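Aminoglycoside N(6')acetyltransferase (Legionella pneumophila subsp. pneumophila, PDB 3F5B) probably transfers an acetyl group from acetyl-coenzyme A to an amino group of an aminoglycoside antibiotic. Local coordinates at residues L99-L104 and G110-M115; Q114-F119 and V142-K147; E118-Q123 and E173-Q178. One frame throughout, in Å; residues are numbered along the deposited sequence.

Interaction 1 (L99-L104 and G110-M115). With CHX (cyclohexane), chain D.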
loop_
_atom_site.group_PDB
_atom_site.type_symbol
_atom_site.label_atom_id
_atom_site.label_comp_id
_atom_site.label_asym_id
_atom_site.label_seq_id
_atom_site.Cartn_x
_atom_site.Cartn_y
_atom_site.Cartn_z
ATOM N N LEU A 99 -2.353 1.389 0.827
ATOM C CA LEU A 99 -1.903 2.625 0.194
ATOM C C LEU A 99 -3.012 3.650 0.031
ATOM O O LEU A 99 -4.196 3.292 -0.128
ATOM C CB LEU A 99 -1.199 2.336 -1.133
ATOM C CG LEU A 99 -2.045 1.764 -2.258
ATOM C CD1 LEU A 99 -2.436 2.893 -3.214
ATOM C CD2 LEU A 99 -1.308 0.665 -3.042
ATOM N N PHE A 100 -2.594 4.909 0.035
ATOM C CA PHE A 100 -3.472 6.044 -0.001
ATOM C C PHE A 100 -2.863 7.088 -0.919
ATOM O O PHE A 100 -1.797 7.669 -0.609
ATOM C CB PHE A 100 -3.641 6.610 1.424
ATOM C CG PHE A 100 -4.055 5.566 2.442
ATOM C CD1 PHE A 100 -5.413 5.271 2.644
ATOM C CD2 PHE A 100 -3.101 4.880 3.183
ATOM C CE1 PHE A 100 -5.814 4.296 3.559
ATOM C CE2 PHE A 100 -3.488 3.892 4.115
ATOM C CZ PHE A 100 -4.866 3.613 4.304
ATOM N N ILE A 101 -3.504 7.314 -2.067
ATOM C CA ILE A 101 -3.068 8.393 -2.934
ATOM C C ILE A 101 -3.772 9.655 -2.429
ATOM O O ILE A 101 -4.977 9.813 -2.622
ATOM C CB ILE A 101 -3.426 8.191 -4.460
ATOM C CG1 ILE A 101 -3.054 6.811 -4.982
ATOM C CG2 ILE A 101 -2.822 9.346 -5.322
ATOM C CD1 ILE A 101 -1.639 6.414 -4.779
ATOM N N CYS A 102 -3.001 10.554 -1.837
ATOM C CA CYS A 102 -3.553 11.638 -1.055
ATOM C C CYS A 102 -3.660 12.978 -1.767
ATOM O O CYS A 102 -4.330 13.875 -1.257
ATOM C CB CYS A 102 -2.723 11.795 0.220
ATOM S SG CYS A 102 -2.818 10.270 1.225
ATOM N N ARG A 103 -2.993 13.115 -2.914
ATOM C CA ARG A 103 -3.158 14.308 -3.763
ATOM C C ARG A 103 -4.108 13.964 -4.898
ATOM O O ARG A 103 -3.884 12.976 -5.608
ATOM C CB ARG A 103 -1.811 14.756 -4.355
ATOM C CG ARG A 103 -0.890 15.513 -3.413
ATOM C CD ARG A 103 0.329 16.033 -4.196
ATOM N NE ARG A 103 -0.042 16.994 -5.256
ATOM C CZ ARG A 103 0.269 18.284 -5.238
ATOM N NH1 ARG A 103 0.949 18.782 -4.218
ATOM N NH2 ARG A 103 -0.082 19.076 -6.238
ATOM N N LEU A 104 -5.163 14.769 -5.082
ATOM C CA LEU A 104 -6.139 14.478 -6.138
ATOM C C LEU A 104 -5.542 14.467 -7.544
ATOM O O LEU A 104 -6.023 13.749 -8.412
ATOM C CB LEU A 104 -7.351 15.437 -6.100
ATOM C CG LEU A 104 -8.333 15.224 -4.942
ATOM C CD1 LEU A 104 -9.373 16.340 -4.936
ATOM C CD2 LEU A 104 -9.004 13.869 -5.032
ATOM N N GLY A 110 -3.534 4.708 -14.277
ATOM C CA GLY A 110 -2.241 4.308 -14.848
ATOM C C GLY A 110 -1.082 4.763 -13.963
ATOM O O GLY A 110 -0.114 4.023 -13.751
ATOM N N LEU A 111 -1.188 5.972 -13.433
ATOM C CA LEU A 111 -0.213 6.461 -12.459
ATOM C C LEU A 111 -0.159 5.606 -11.173
ATOM O O LEU A 111 0.927 5.368 -10.624
ATOM C CB LEU A 111 -0.530 7.905 -12.079
ATOM C CG LEU A 111 0.554 8.616 -11.259
ATOM C CD1 LEU A 111 0.552 10.133 -11.517
ATOM C CD2 LEU A 111 0.376 8.324 -9.753
ATOM N N SER A 112 -1.326 5.203 -10.669
ATOM C CA SER A 112 -1.380 4.385 -9.447
ATOM C C SER A 112 -0.711 3.027 -9.675
ATOM O O SER A 112 0.010 2.548 -8.815
ATOM C CB SER A 112 -2.819 4.175 -8.994
ATOM O OG SER A 112 -3.393 5.424 -8.641
ATOM N N VAL A 113 -0.932 2.431 -10.851
ATOM C CA VAL A 113 -0.334 1.158 -11.187
ATOM C C VAL A 113 1.186 1.335 -11.245
ATOM O O VAL A 113 1.951 0.519 -10.715
ATOM C CB VAL A 113 -0.910 0.577 -12.518
ATOM C CG1 VAL A 113 -0.101 -0.645 -12.966
ATOM C CG2 VAL A 113 -2.390 0.186 -12.327
ATOM N N GLN A 114 1.631 2.414 -11.867
ATOM C CA GLN A 114 3.053 2.632 -11.976
ATOM C C GLN A 114 3.633 2.802 -10.572
ATOM O O GLN A 114 4.685 2.280 -10.267
ATOM C CB GLN A 114 3.355 3.863 -12.825
ATOM C CG GLN A 114 4.870 4.110 -13.009
ATOM C CD GLN A 114 5.168 5.310 -13.885
ATOM O OE1 GLN A 114 4.295 5.778 -14.616
ATOM N NE2 GLN A 114 6.409 5.816 -13.822
HETATM N N MSE A 115 2.963 3.561 -9.731
HETATM C CA MSE A 115 3.487 3.770 -8.365
HETATM C C MSE A 115 3.564 2.458 -7.588
HETATM O O MSE A 115 4.570 2.191 -6.887
HETATM C CB MSE A 115 2.658 4.791 -7.591
HETATM C CG MSE A 115 3.339 5.253 -6.274
HETATM SE SE MSE A 115 1.990 5.580 -4.901
HETATM C CE MSE A 115 1.358 3.779 -4.770
HETATM C C1 CHX D . -7.925 1.202 1.416
HETATM C C2 CHX D . -6.535 1.783 1.141
HETATM C C3 CHX D . -5.441 0.717 1.282
HETATM C C4 CHX D . -5.581 -0.373 0.212
HETATM C C5 CHX D . -7.046 -0.634 -0.189
HETATM C C6 CHX D . -8.076 -0.239 0.887
#

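Interaction 2 (Q114-F119 and V142-K147). With CHX (cyclohexane), chain D; EDO (1,2-ethanediol), chain I.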
loop_
_atom_site.group_PDB
_atom_site.type_symbol
_atom_site.label_atom_id
_atom_site.label_comp_id
_atom_site.label_asym_id
_atom_site.label_seq_id
_atom_site.Cartn_x
_atom_site.Cartn_y
_atom_site.Cartn_z
ATOM N N GLN A 114 1.631 2.414 -11.867
ATOM C CA GLN A 114 3.053 2.632 -11.976
ATOM C C GLN A 114 3.633 2.802 -10.572
ATOM O O GLN A 114 4.685 2.280 -10.267
ATOM C CB GLN A 114 3.355 3.863 -12.825
ATOM C CG GLN A 114 4.870 4.110 -13.009
ATOM C CD GLN A 114 5.168 5.310 -13.885
ATOM O OE1 GLN A 114 4.295 5.778 -14.616
ATOM N NE2 GLN A 114 6.409 5.816 -13.822
HETATM N N MSE A 115 2.963 3.561 -9.731
HETATM C CA MSE A 115 3.487 3.770 -8.365
HETATM C C MSE A 115 3.564 2.458 -7.588
HETATM O O MSE A 115 4.570 2.191 -6.887
HETATM C CB MSE A 115 2.658 4.791 -7.591
HETATM C CG MSE A 115 3.339 5.253 -6.274
HETATM SE SE MSE A 115 1.990 5.580 -4.901
HETATM C CE MSE A 115 1.358 3.779 -4.770
ATOM N N ILE A 116 2.498 1.657 -7.694
ATOM C CA ILE A 116 2.484 0.352 -7.047
ATOM C C ILE A 116 3.685 -0.475 -7.515
ATOM O O ILE A 116 4.448 -0.998 -6.684
ATOM C CB ILE A 116 1.145 -0.420 -7.319
ATOM C CG1 ILE A 116 -0.028 0.239 -6.567
ATOM C CG2 ILE A 116 1.316 -1.921 -6.998
ATOM C CD1 ILE A 116 -1.411 -0.195 -7.034
ATOM N N HIS A 117 3.868 -0.578 -8.832
ATOM C CA HIS A 117 4.969 -1.375 -9.371
ATOM C C HIS A 117 6.336 -0.847 -8.956
ATOM O O HIS A 117 7.217 -1.624 -8.545
ATOM C CB HIS A 117 4.911 -1.506 -10.881
ATOM C CG HIS A 117 3.761 -2.337 -11.365
ATOM N ND1 HIS A 117 3.432 -2.428 -12.696
ATOM C CD2 HIS A 117 2.847 -3.079 -10.695
ATOM C CE1 HIS A 117 2.372 -3.208 -12.831
ATOM N NE2 HIS A 117 2.006 -3.628 -11.632
ATOM N N GLU A 118 6.509 0.463 -9.030
ATOM C CA GLU A 118 7.802 1.031 -8.608
ATOM C C GLU A 118 8.068 0.855 -7.113
ATOM O O GLU A 118 9.205 0.648 -6.691
ATOM C CB GLU A 118 7.880 2.505 -8.999
ATOM C CG GLU A 118 7.988 2.724 -10.526
ATOM C CD GLU A 118 8.216 4.196 -10.867
ATOM O OE1 GLU A 118 8.280 4.986 -9.912
ATOM O OE2 GLU A 118 8.323 4.568 -12.069
ATOM N N PHE A 119 7.035 0.952 -6.292
ATOM C CA PHE A 119 7.219 0.734 -4.849
ATOM C C PHE A 119 7.672 -0.697 -4.545
ATOM O O PHE A 119 8.661 -0.918 -3.810
ATOM C CB PHE A 119 5.946 1.075 -4.108
ATOM C CG PHE A 119 6.008 0.836 -2.616
ATOM C CD1 PHE A 119 6.842 1.605 -1.792
ATOM C CD2 PHE A 119 5.219 -0.149 -2.037
ATOM C CE1 PHE A 119 6.887 1.382 -0.399
ATOM C CE2 PHE A 119 5.257 -0.379 -0.635
ATOM C CZ PHE A 119 6.086 0.387 0.175
ATOM N N VAL A 142 -10.248 -1.812 -6.412
ATOM C CA VAL A 142 -10.232 -3.192 -6.891
ATOM C C VAL A 142 -9.750 -3.195 -8.345
ATOM O O VAL A 142 -8.933 -4.035 -8.756
ATOM C CB VAL A 142 -11.670 -3.831 -6.799
ATOM C CG1 VAL A 142 -11.797 -5.109 -7.623
ATOM C CG2 VAL A 142 -12.090 -4.058 -5.337
ATOM N N HIS A 143 -10.295 -2.261 -9.124
ATOM C CA HIS A 143 -9.959 -2.133 -10.539
ATOM C C HIS A 143 -8.474 -1.788 -10.770
ATOM O O HIS A 143 -7.773 -2.423 -11.574
ATOM C CB HIS A 143 -10.852 -1.076 -11.199
ATOM C CG HIS A 143 -10.548 -0.878 -12.646
ATOM N ND1 HIS A 143 -11.088 -1.676 -13.631
ATOM C CD2 HIS A 143 -9.715 -0.015 -13.274
ATOM C CE1 HIS A 143 -10.630 -1.287 -14.807
ATOM N NE2 HIS A 143 -9.794 -0.286 -14.618
ATOM N N VAL A 144 -8.001 -0.768 -10.075
ATOM C CA VAL A 144 -6.561 -0.433 -10.127
ATOM C C VAL A 144 -5.688 -1.612 -9.704
ATOM O O VAL A 144 -4.706 -1.930 -10.362
ATOM C CB VAL A 144 -6.263 0.797 -9.246
ATOM C CG1 VAL A 144 -4.782 0.962 -9.016
ATOM C CG2 VAL A 144 -6.934 2.059 -9.842
ATOM N N TYR A 145 -6.023 -2.286 -8.612
ATOM C CA TYR A 145 -5.132 -3.377 -8.174
ATOM C C TYR A 145 -5.146 -4.496 -9.202
ATOM O O TYR A 145 -4.106 -5.075 -9.500
ATOM C CB TYR A 145 -5.507 -3.910 -6.782
ATOM C CG TYR A 145 -5.522 -2.829 -5.730
ATOM C CD1 TYR A 145 -4.768 -1.665 -5.894
ATOM C CD2 TYR A 145 -6.293 -2.960 -4.589
ATOM C CE1 TYR A 145 -4.776 -0.666 -4.950
ATOM C CE2 TYR A 145 -6.298 -1.956 -3.620
ATOM C CZ TYR A 145 -5.544 -0.821 -3.819
ATOM O OH TYR A 145 -5.535 0.173 -2.892
ATOM N N LYS A 146 -6.321 -4.803 -9.769
ATOM C CA LYS A 146 -6.366 -5.797 -10.846
ATOM C C LYS A 146 -5.477 -5.374 -12.028
ATOM O O LYS A 146 -4.777 -6.213 -12.609
ATOM C CB LYS A 146 -7.801 -6.071 -11.340
ATOM C CG LYS A 146 -8.619 -6.976 -10.411
ATOM C CD LYS A 146 -9.801 -7.615 -11.127
ATOM C CE LYS A 146 -11.031 -6.785 -10.959
ATOM N NZ LYS A 146 -12.193 -7.528 -11.497
ATOM N N LYS A 147 -5.537 -4.097 -12.400
ATOM C CA LYS A 147 -4.685 -3.531 -13.460
ATOM C C LYS A 147 -3.198 -3.723 -13.162
ATOM O O LYS A 147 -2.416 -3.926 -14.074
ATOM C CB LYS A 147 -4.935 -2.025 -13.607
ATOM C CG LYS A 147 -5.575 -1.575 -14.897
ATOM C CD LYS A 147 -5.688 -0.031 -14.965
ATOM C CE LYS A 147 -4.648 0.641 -15.877
ATOM N NZ LYS A 147 -4.876 0.353 -17.339
HETATM C C1 CHX D . -7.925 1.202 1.416
HETATM C C2 CHX D . -6.535 1.783 1.141
HETATM C C3 CHX D . -5.441 0.717 1.282
HETATM C C4 CHX D . -5.581 -0.373 0.212
HETATM C C5 CHX D . -7.046 -0.634 -0.189
HETATM C C6 CHX D . -8.076 -0.239 0.887
HETATM C C1 EDO I . -7.514 3.216 -6.051
HETATM O O1 EDO I . -8.473 4.237 -6.408
HETATM C C2 EDO I . -6.434 3.788 -5.136
HETATM O O2 EDO I . -6.185 2.935 -4.002
#

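Interaction 3 (E118-Q123 and E173-Q178)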
loop_
_atom_site.group_PDB
_atom_site.type_symbol
_atom_site.label_atom_id
_atom_site.label_comp_id
_atom_site.label_asym_id
_atom_site.label_seq_id
_atom_site.Cartn_x
_atom_site.Cartn_y
_atom_site.Cartn_z
ATOM N N GLU A 118 6.509 0.463 -9.030
ATOM C CA GLU A 118 7.802 1.031 -8.608
ATOM C C GLU A 118 8.068 0.855 -7.113
ATOM O O GLU A 118 9.205 0.648 -6.691
ATOM C CB GLU A 118 7.880 2.505 -8.999
ATOM C CG GLU A 118 7.988 2.724 -10.526
ATOM C CD GLU A 118 8.216 4.196 -10.867
ATOM O OE1 GLU A 118 8.280 4.986 -9.912
ATOM O OE2 GLU A 118 8.323 4.568 -12.069
ATOM N N PHE A 119 7.035 0.952 -6.292
ATOM C CA PHE A 119 7.219 0.734 -4.849
ATOM C C PHE A 119 7.672 -0.697 -4.545
ATOM O O PHE A 119 8.661 -0.918 -3.810
ATOM C CB PHE A 119 5.946 1.075 -4.108
ATOM C CG PHE A 119 6.008 0.836 -2.616
ATOM C CD1 PHE A 119 6.842 1.605 -1.792
ATOM C CD2 PHE A 119 5.219 -0.149 -2.037
ATOM C CE1 PHE A 119 6.887 1.382 -0.399
ATOM C CE2 PHE A 119 5.257 -0.379 -0.635
ATOM C CZ PHE A 119 6.086 0.387 0.175
ATOM N N ILE A 120 6.961 -1.666 -5.123
ATOM C CA ILE A 120 7.306 -3.075 -4.912
ATOM C C ILE A 120 8.715 -3.386 -5.395
ATOM O O ILE A 120 9.475 -4.032 -4.670
ATOM C CB ILE A 120 6.298 -4.040 -5.594
ATOM C CG1 ILE A 120 4.948 -3.892 -4.907
ATOM C CG2 ILE A 120 6.806 -5.519 -5.491
ATOM C CD1 ILE A 120 3.758 -4.412 -5.733
ATOM N N LEU A 121 9.065 -2.942 -6.611
ATOM C CA LEU A 121 10.394 -3.165 -7.125
ATOM C C LEU A 121 11.514 -2.409 -6.412
ATOM O O LEU A 121 12.643 -2.908 -6.347
ATOM C CB LEU A 121 10.471 -2.937 -8.655
ATOM C CG LEU A 121 9.485 -3.777 -9.475
ATOM C CD1 LEU A 121 9.468 -3.339 -10.911
ATOM C CD2 LEU A 121 9.807 -5.296 -9.367
ATOM N N SER A 122 11.217 -1.219 -5.903
ATOM C CA SER A 122 12.211 -0.398 -5.192
ATOM C C SER A 122 12.454 -0.851 -3.743
ATOM O O SER A 122 13.563 -0.701 -3.234
ATOM C CB SER A 122 11.750 1.083 -5.126
ATOM O OG SER A 122 11.691 1.643 -6.438
ATOM N N GLN A 123 11.406 -1.360 -3.090
ATOM C CA GLN A 123 11.458 -1.674 -1.643
ATOM C C GLN A 123 11.260 -3.166 -1.304
ATOM O O GLN A 123 11.555 -3.613 -0.188
ATOM C CB GLN A 123 10.440 -0.808 -0.869
ATOM C CG GLN A 123 10.651 0.739 -0.983
ATOM C CD GLN A 123 12.017 1.197 -0.504
ATOM O OE1 GLN A 123 12.668 0.523 0.288
ATOM N NE2 GLN A 123 12.483 2.314 -1.029
ATOM N N GLU A 173 7.738 -12.089 -8.735
ATOM C CA GLU A 173 8.541 -12.621 -9.833
ATOM C C GLU A 173 7.814 -12.571 -11.183
ATOM O O GLU A 173 8.445 -12.322 -12.205
ATOM C CB GLU A 173 9.100 -14.004 -9.504
ATOM C CG GLU A 173 10.220 -13.996 -8.423
ATOM C CD GLU A 173 11.478 -13.154 -8.775
ATOM O OE1 GLU A 173 12.041 -13.295 -9.882
ATOM O OE2 GLU A 173 11.926 -12.357 -7.915
ATOM N N ASP A 174 6.494 -12.745 -11.181
ATOM C CA ASP A 174 5.689 -12.454 -12.368
ATOM C C ASP A 174 5.796 -10.993 -12.750
ATOM O O ASP A 174 5.963 -10.674 -13.926
ATOM C CB ASP A 174 4.218 -12.768 -12.144
ATOM C CG ASP A 174 3.923 -14.238 -12.203
ATOM O OD1 ASP A 174 4.670 -14.983 -12.872
ATOM O OD2 ASP A 174 2.933 -14.663 -11.568
ATOM N N LEU A 175 5.684 -10.113 -11.757
ATOM C CA LEU A 175 5.814 -8.678 -11.994
ATOM C C LEU A 175 7.110 -8.372 -12.743
ATOM O O LEU A 175 7.086 -7.685 -13.756
ATOM C CB LEU A 175 5.742 -7.868 -10.692
ATOM C CG LEU A 175 6.097 -6.368 -10.819
ATOM C CD1 LEU A 175 5.244 -5.671 -11.887
ATOM C CD2 LEU A 175 6.005 -5.602 -9.479
ATOM N N LYS A 176 8.231 -8.890 -12.241
ATOM C CA LYS A 176 9.534 -8.681 -12.883
ATOM C C LYS A 176 9.595 -9.218 -14.318
ATOM O O LYS A 176 10.000 -8.512 -15.243
ATOM C CB LYS A 176 10.649 -9.313 -12.043
ATOM C CG LYS A 176 10.813 -8.678 -10.658
ATOM C CD LYS A 176 12.000 -9.290 -9.945
ATOM C CE LYS A 176 12.069 -8.852 -8.499
ATOM N NZ LYS A 176 13.206 -9.525 -7.798
ATOM N N LYS A 177 9.184 -10.462 -14.503
ATOM C CA LYS A 177 9.249 -11.079 -15.818
ATOM C C LYS A 177 8.369 -10.334 -16.824
ATOM O O LYS A 177 8.688 -10.276 -18.011
ATOM C CB LYS A 177 8.892 -12.563 -15.745
ATOM C CG LYS A 177 10.028 -13.434 -15.230
ATOM C CD LYS A 177 9.551 -14.833 -14.871
ATOM C CE LYS A 177 10.682 -15.667 -14.269
ATOM N NZ LYS A 177 10.158 -16.893 -13.584
ATOM N N GLN A 178 7.283 -9.743 -16.331
ATOM C CA GLN A 178 6.351 -8.993 -17.168
ATOM C C GLN A 178 6.695 -7.507 -17.220
ATOM O O GLN A 178 6.087 -6.748 -17.981
ATOM C CB GLN A 178 4.916 -9.198 -16.677
ATOM C CG GLN A 178 4.402 -10.620 -16.904
ATOM C CD GLN A 178 2.881 -10.712 -16.929
ATOM O OE1 GLN A 178 2.204 -10.398 -15.942
ATOM N NE2 GLN A 178 2.339 -11.164 -18.058
#

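Interaction 1 (L99-L104 and G110-M115)
In the beta-alpha-beta unit at the heart of the GNAT fold, Ile101 and Met115 (present as selenomethionine) meet where strand 94-101 faces the helix that follows it. The two side chains reach toward each other tip to tip, Ile101 CD1 lying 3.7 Å from Met115 SE. Met115 leaves the helix with CG anti to the backbone N (chi1 -168°) and then bends at its next two torsions, which carries Met115 CE on toward the methyl CD1 of Leu99, 4.2 Å away. Leu99 and Met115 pass alongside each other in opposite directions. A long, unbranched, apolar chain suits this place because its two bends let SE meet Ile101 and CE meet Leu99. Ser112, one turn earlier, brings OG to 3.9 Å from Ile101 CG1; its short side chain lets helix and strand come close, and its OG is hydrogen-bonded to the carbonyl of Gly108, just before the helix begins. Phe100 points to the other side of the strand, where one face of its ring lies against the bound cyclohexane. Beyond the contact, Met115 also packs on strands 15-19 and 74-84, while Leu99 touches Tyr145 and Ser112 touches Val144, both on helix 139-148.

Interaction 2 (Q114-F119 and V142-K147)
Ile116 meets Tyr145 and Val144 through a single methyl, CD1. Ile116 CD1 lies 3.8 Å from Tyr145 CD1 and 4.1 Å from Val144 CG1, and the side chains of Ile116 and Tyr145 cross at about a right angle. The isoleucine has CG1 beside the backbone N (chi1 -70°) and CD1 extended beyond it (chi2 165°), which puts the terminal methyl against both the ring and the valine. Val144 turns CG1 to the isoleucine, while Val144 CG2 lies 4.0 Å from C1 of a 1,2-ethanediol, probably from the crystallisation liquor. The phenol of Tyr145 runs on past the contact into the cyclohexane pocket: C5 of that ligand sits at the ring edge, in its plane, and Tyr145 OH receives a weak hydrogen bond of 3.0 Å from ethanediol O2. In the GNAT fold these helices, 109-123 and 139-148, lie side by side against the central sheet, and a tyrosine at this point of the second helix serves both their packing and the pocket. Further out, His117 NE2 ties the pair together by a hydrogen bond to the carbonyl of Ala148. On another side of the first helix, Gln114 NE2 gives Glu118 OE2 a nearly straight bond of 2.9 Å, arriving from above the carboxylate plane. The backbone N-H groups of Arg14 and Phe15 also hold that buried carboxylate, one at each oxygen.

Interaction 3 (E118-Q123 and E173-Q178)
Leu121 and Leu175 carry the contact between the last turns of helix 109-123 and the C-terminal helix 172-178, with Lys176 at its margin. The two leucines reach toward each other tip to tip, Leu121 CD2 lying 3.8 Å from Leu175 CD2. Leu175 sends CG out anti to its backbone N (chi1 171°), which directs the fork of its side chain at the other helix. Leu175 CD2 also lies 4.1 Å from Ile120 CG2, the two side chains crossing obliquely. One leucine methyl is thus shared by two neighbouring residues of the opposing helix, a task for which a forked, wholly apolar end is well suited. Leu121 is less deeply buried; although its CB does not point at helix 172-178, the end of its side chain comes nearer, with CG beside the backbone N (chi1 -56°).

The same methyl, Leu121 CD2, lies 3.8 Å from Lys176 CG, as the two side chains slide past each other in opposite directions. Lysine fits this border position because its aliphatic stem can pack while its charged end travels on. Beyond CG the chain is extended and takes Lys176 NZ to Glu173 OE2 in a salt bridge of 3.1 Å, met on the syn side of the carboxylate, somewhat out of its plane. The ammonium group has a further hydrogen bond to the carbonyl of Ser125, so the lysine ties helix 172-178 to the loop that follows helix 109-123. On the first helix, Ser122 OG bonds at 2.7 Å to Glu118 O, which Ser122 N reaches from the opposite face of the carbonyl plane.

The axes of segments 118-123 and 173-178 cross at -105°, with a closest approach of 11.0 Å. Helix 172-178 directly follows strand 164-171 and lies across the end of helix 109-123, where Phe13 and Arg179 also touch Leu121.

In the fold
Helix 109-123 is common to all three interactions, which follow one another along it from its first turns to its last. Interaction 1 joins it to the preceding strand of the central sheet, interaction 2 to helix 139-148 and interaction 3 to helix 172-178 near the end of the chain. Interactions 1 and 2, with centres about 8 Å apart, pack directly, through Leu99 on Ile116 and Ser112 on Val144, and both touch the cyclohexane site. The centre of interaction 3 lies about 11 Å from that of interaction 2, with His117 packing on Leu175 between them, and about 16 Å from that of interaction 1. Helix 109-123 thus packs on the sheet and on the C-terminal helix, and backs the cyclohexane pocket through Leu99 and Tyr145.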